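Long-range contact in phage terminase large subunit (Thermus phage P7426, PDB 7KS4), which probably drives ATP-fuelled translocation of viral DNA into empty capsids and cuts the genome, this chain being its N-terminal ATPase domain: residues K48-E59 with G177-P185. Sequence-based numbering, arbitrary orientation.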
loop_
_atom_site.group_PDB
_atom_site.type_symbol
_atom_site.label_atom_id
_atom_site.label_comp_id
_atom_site.label_asym_id
_atom_site.label_seq_id
_atom_site.Cartn_x
_atom_site.Cartn_y
_atom_site.Cartn_z
ATOM N N LYS A 48 8.132 -0.736 -0.229
ATOM C CA LYS A 48 6.755 -0.252 -0.259
ATOM C C LYS A 48 5.823 -1.262 -0.928
ATOM O O LYS A 48 4.770 -1.612 -0.383
ATOM C CB LYS A 48 6.725 1.094 -0.992
ATOM C CG LYS A 48 7.358 2.274 -0.203
ATOM C CD LYS A 48 7.421 3.637 -0.951
ATOM C CE LYS A 48 8.027 3.581 -2.339
ATOM N NZ LYS A 48 9.478 3.286 -2.297
ATOM N N SER A 49 6.207 -1.747 -2.111
ATOM C CA SER A 49 5.341 -2.630 -2.895
ATOM C C SER A 49 5.088 -3.940 -2.169
ATOM O O SER A 49 3.958 -4.444 -2.144
ATOM C CB SER A 49 5.967 -2.930 -4.259
ATOM O OG SER A 49 5.803 -1.874 -5.183
ATOM N N GLU A 50 6.146 -4.533 -1.615
ATOM C CA GLU A 50 6.011 -5.827 -0.962
ATOM C C GLU A 50 5.097 -5.727 0.250
ATOM O O GLU A 50 4.206 -6.565 0.444
ATOM C CB GLU A 50 7.386 -6.360 -0.551
ATOM C CG GLU A 50 7.395 -7.849 -0.270
ATOM C CD GLU A 50 7.225 -8.674 -1.529
ATOM O OE1 GLU A 50 7.264 -8.090 -2.632
ATOM O OE2 GLU A 50 7.051 -9.905 -1.412
ATOM N N ALA A 51 5.320 -4.713 1.089
ATOM C CA ALA A 51 4.519 -4.553 2.297
ATOM C C ALA A 51 3.053 -4.333 1.957
ATOM O O ALA A 51 2.163 -4.899 2.605
ATOM C CB ALA A 51 5.057 -3.389 3.125
ATOM N N ALA A 52 2.778 -3.513 0.944
ATOM C CA ALA A 52 1.394 -3.300 0.546
ATOM C C ALA A 52 0.761 -4.596 0.054
ATOM O O ALA A 52 -0.404 -4.876 0.350
ATOM C CB ALA A 52 1.315 -2.221 -0.531
ATOM N N SER A 53 1.506 -5.394 -0.714
ATOM C CA SER A 53 0.945 -6.638 -1.230
ATOM C C SER A 53 0.605 -7.589 -0.091
ATOM O O SER A 53 -0.443 -8.247 -0.113
ATOM C CB SER A 53 1.916 -7.289 -2.221
ATOM O OG SER A 53 2.997 -7.936 -1.563
ATOM N N VAL A 54 1.462 -7.651 0.932
ATOM C CA VAL A 54 1.185 -8.510 2.082
ATOM C C VAL A 54 -0.093 -8.077 2.781
ATOM O O VAL A 54 -0.890 -8.916 3.217
ATOM C CB VAL A 54 2.382 -8.509 3.048
ATOM C CG1 VAL A 54 2.040 -9.252 4.345
ATOM C CG2 VAL A 54 3.585 -9.157 2.368
ATOM N N GLU A 55 -0.294 -6.763 2.929
ATOM C CA GLU A 55 -1.516 -6.266 3.559
ATOM C C GLU A 55 -2.751 -6.722 2.797
ATOM O O GLU A 55 -3.738 -7.167 3.398
ATOM C CB GLU A 55 -1.478 -4.736 3.645
ATOM C CG GLU A 55 -0.434 -4.189 4.615
ATOM C CD GLU A 55 -0.907 -4.185 6.054
ATOM O OE1 GLU A 55 -2.133 -4.121 6.285
ATOM O OE2 GLU A 55 -0.051 -4.257 6.963
ATOM N N ALA A 56 -2.716 -6.622 1.469
ATOM C CA ALA A 56 -3.851 -7.042 0.651
ATOM C C ALA A 56 -4.109 -8.538 0.778
ATOM O O ALA A 56 -5.258 -8.966 0.931
ATOM C CB ALA A 56 -3.604 -6.658 -0.805
ATOM N N VAL A 57 -3.052 -9.353 0.713
ATOM C CA VAL A 57 -3.224 -10.799 0.840
ATOM C C VAL A 57 -3.922 -11.133 2.149
ATOM O O VAL A 57 -4.865 -11.934 2.188
ATOM C CB VAL A 57 -1.869 -11.525 0.742
ATOM C CG1 VAL A 57 -2.070 -13.022 0.966
ATOM C CG2 VAL A 57 -1.212 -11.288 -0.604
ATOM N N PHE A 58 -3.454 -10.539 3.247
ATOM C CA PHE A 58 -4.042 -10.821 4.549
ATOM C C PHE A 58 -5.535 -10.507 4.562
ATOM O O PHE A 58 -6.353 -11.327 5.001
ATOM C CB PHE A 58 -3.308 -10.030 5.627
ATOM C CG PHE A 58 -3.829 -10.281 7.007
ATOM C CD1 PHE A 58 -3.571 -11.482 7.646
ATOM C CD2 PHE A 58 -4.587 -9.325 7.658
ATOM C CE1 PHE A 58 -4.057 -11.725 8.913
ATOM C CE2 PHE A 58 -5.073 -9.561 8.925
ATOM C CZ PHE A 58 -4.802 -10.763 9.553
ATOM N N GLU A 59 -5.916 -9.326 4.075
ATOM C CA GLU A 59 -7.327 -8.955 4.073
ATOM C C GLU A 59 -8.171 -9.970 3.315
ATOM O O GLU A 59 -9.251 -10.357 3.780
ATOM C CB GLU A 59 -7.509 -7.565 3.464
ATOM C CG GLU A 59 -6.997 -6.435 4.330
ATOM C CD GLU A 59 -7.871 -6.164 5.542
ATOM O OE1 GLU A 59 -9.093 -6.385 5.468
ATOM O OE2 GLU A 59 -7.321 -5.727 6.571
ATOM N N GLY A 177 -13.252 1.735 6.289
ATOM C CA GLY A 177 -12.105 1.038 5.745
ATOM C C GLY A 177 -10.816 1.812 5.935
ATOM O O GLY A 177 -10.809 3.002 6.264
ATOM N N TRP A 178 -9.704 1.115 5.726
ATOM C CA TRP A 178 -8.393 1.700 5.939
ATOM C C TRP A 178 -7.703 1.980 4.614
ATOM O O TRP A 178 -8.043 1.423 3.569
ATOM C CB TRP A 178 -7.507 0.811 6.820
ATOM C CG TRP A 178 -7.224 -0.610 6.361
ATOM C CD1 TRP A 178 -7.795 -1.752 6.858
ATOM C CD2 TRP A 178 -6.269 -1.038 5.377
ATOM N NE1 TRP A 178 -7.259 -2.856 6.244
ATOM C CE2 TRP A 178 -6.321 -2.448 5.330
ATOM C CE3 TRP A 178 -5.380 -0.368 4.525
ATOM C CZ2 TRP A 178 -5.540 -3.193 4.456
ATOM C CZ3 TRP A 178 -4.600 -1.108 3.667
ATOM C CH2 TRP A 178 -4.678 -2.512 3.640
ATOM N N ALA A 179 -6.738 2.890 4.679
ATOM C CA ALA A 179 -5.973 3.304 3.519
ATOM C C ALA A 179 -4.507 3.217 3.876
ATOM O O ALA A 179 -4.106 3.658 4.960
ATOM C CB ALA A 179 -6.318 4.729 3.085
ATOM N N LEU A 180 -3.727 2.638 2.972
ATOM C CA LEU A 180 -2.272 2.673 3.015
ATOM C C LEU A 180 -1.804 3.534 1.846
ATOM O O LEU A 180 -1.951 3.147 0.684
ATOM C CB LEU A 180 -1.700 1.261 2.946
ATOM C CG LEU A 180 -0.184 1.136 2.899
ATOM C CD1 LEU A 180 0.481 1.796 4.105
ATOM C CD2 LEU A 180 0.172 -0.347 2.807
ATOM N N ILE A 181 -1.243 4.697 2.162
ATOM C CA ILE A 181 -0.922 5.739 1.192
ATOM C C ILE A 181 0.592 5.834 1.144
ATOM O O ILE A 181 1.218 6.321 2.090
ATOM C CB ILE A 181 -1.563 7.075 1.582
ATOM C CG1 ILE A 181 -3.079 6.883 1.730
ATOM C CG2 ILE A 181 -1.241 8.167 0.562
ATOM C CD1 ILE A 181 -3.794 8.074 2.349
ATOM N N ILE A 182 1.179 5.390 0.042
ATOM C CA ILE A 182 2.619 5.181 -0.050
ATOM C C ILE A 182 3.142 5.910 -1.279
ATOM O O ILE A 182 2.512 5.897 -2.339
ATOM C CB ILE A 182 2.980 3.676 -0.104
ATOM C CG1 ILE A 182 2.366 3.004 -1.332
ATOM C CG2 ILE A 182 2.488 2.991 1.151
ATOM C CD1 ILE A 182 2.634 1.506 -1.433
ATOM N N SER A 183 4.298 6.554 -1.134
ATOM C CA SER A 183 4.857 7.281 -2.266
ATOM C C SER A 183 6.278 7.728 -1.968
ATOM O O SER A 183 6.656 7.914 -0.810
ATOM C CB SER A 183 4.009 8.518 -2.602
ATOM O OG SER A 183 4.343 9.051 -3.874
ATOM N N THR A 184 7.053 7.905 -3.027
ATOM C CA THR A 184 8.150 8.849 -2.911
ATOM C C THR A 184 7.577 10.259 -3.022
ATOM O O THR A 184 6.586 10.462 -3.727
ATOM C CB THR A 184 9.190 8.627 -4.006
ATOM O OG1 THR A 184 8.587 8.867 -5.280
ATOM C CG2 THR A 184 9.724 7.199 -3.957
ATOM N N PRO A 185 8.135 11.234 -2.312
ATOM C CA PRO A 185 7.489 12.550 -2.253
ATOM C C PRO A 185 7.650 13.334 -3.548
ATOM O O PRO A 185 8.616 13.158 -4.298
ATOM C CB PRO A 185 8.203 13.245 -1.087
ATOM C CG PRO A 185 9.536 12.584 -1.016
ATOM C CD PRO A 185 9.305 11.154 -1.422
#
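W178 and E59 are joined by a hydrogen bond at the end of the contact away from the nucleotide. NE1 of W178 donates to OE2 of E59 over 2.9 Å, at an N-H...O angle of 158°. The oxygen lies close to the indole plane, at the ring edge, but the N-H meets it from above the carboxylate plane. E59 CG also packs 3.6 Å from CZ2 of W178. The bend of E59 at chi2 (-73°) takes the chain from CZ2, beside CG, to NE1, beside the carboxylate. One turn earlier, CB of E55 touches CH2 of W178 at 3.9 Å. The E55 carboxylate stands at right angles to that ring.

Further along, the contact turns apolar. CD2 of L180 sits 4.0 Å from CB of A52. In one of the two conformers of I182, its CD1 lies 4.1 Å from the same methyl. At the nucleotide end, K48, also modelled in two conformers, runs past S183.

This is the core of a P-loop NTPase of the ASCE class. Helix 48-62 follows the P-loop. Its segment 48-59 runs nearly antiparallel to strand 178-183, with the axes 9.9 Å apart at closest approach. The small side chain of A52 faces the strand.

The E55 carboxylate is held by R38 and H31, and R38 also makes a cation-pi contact with W178. NZ of K48 forms a salt bridge to ADP and a hydrogen bond to G43 O. Just beyond the strand, T184 N is hydrogen-bonded to OE2 of E155, the predicted catalytic glutamate.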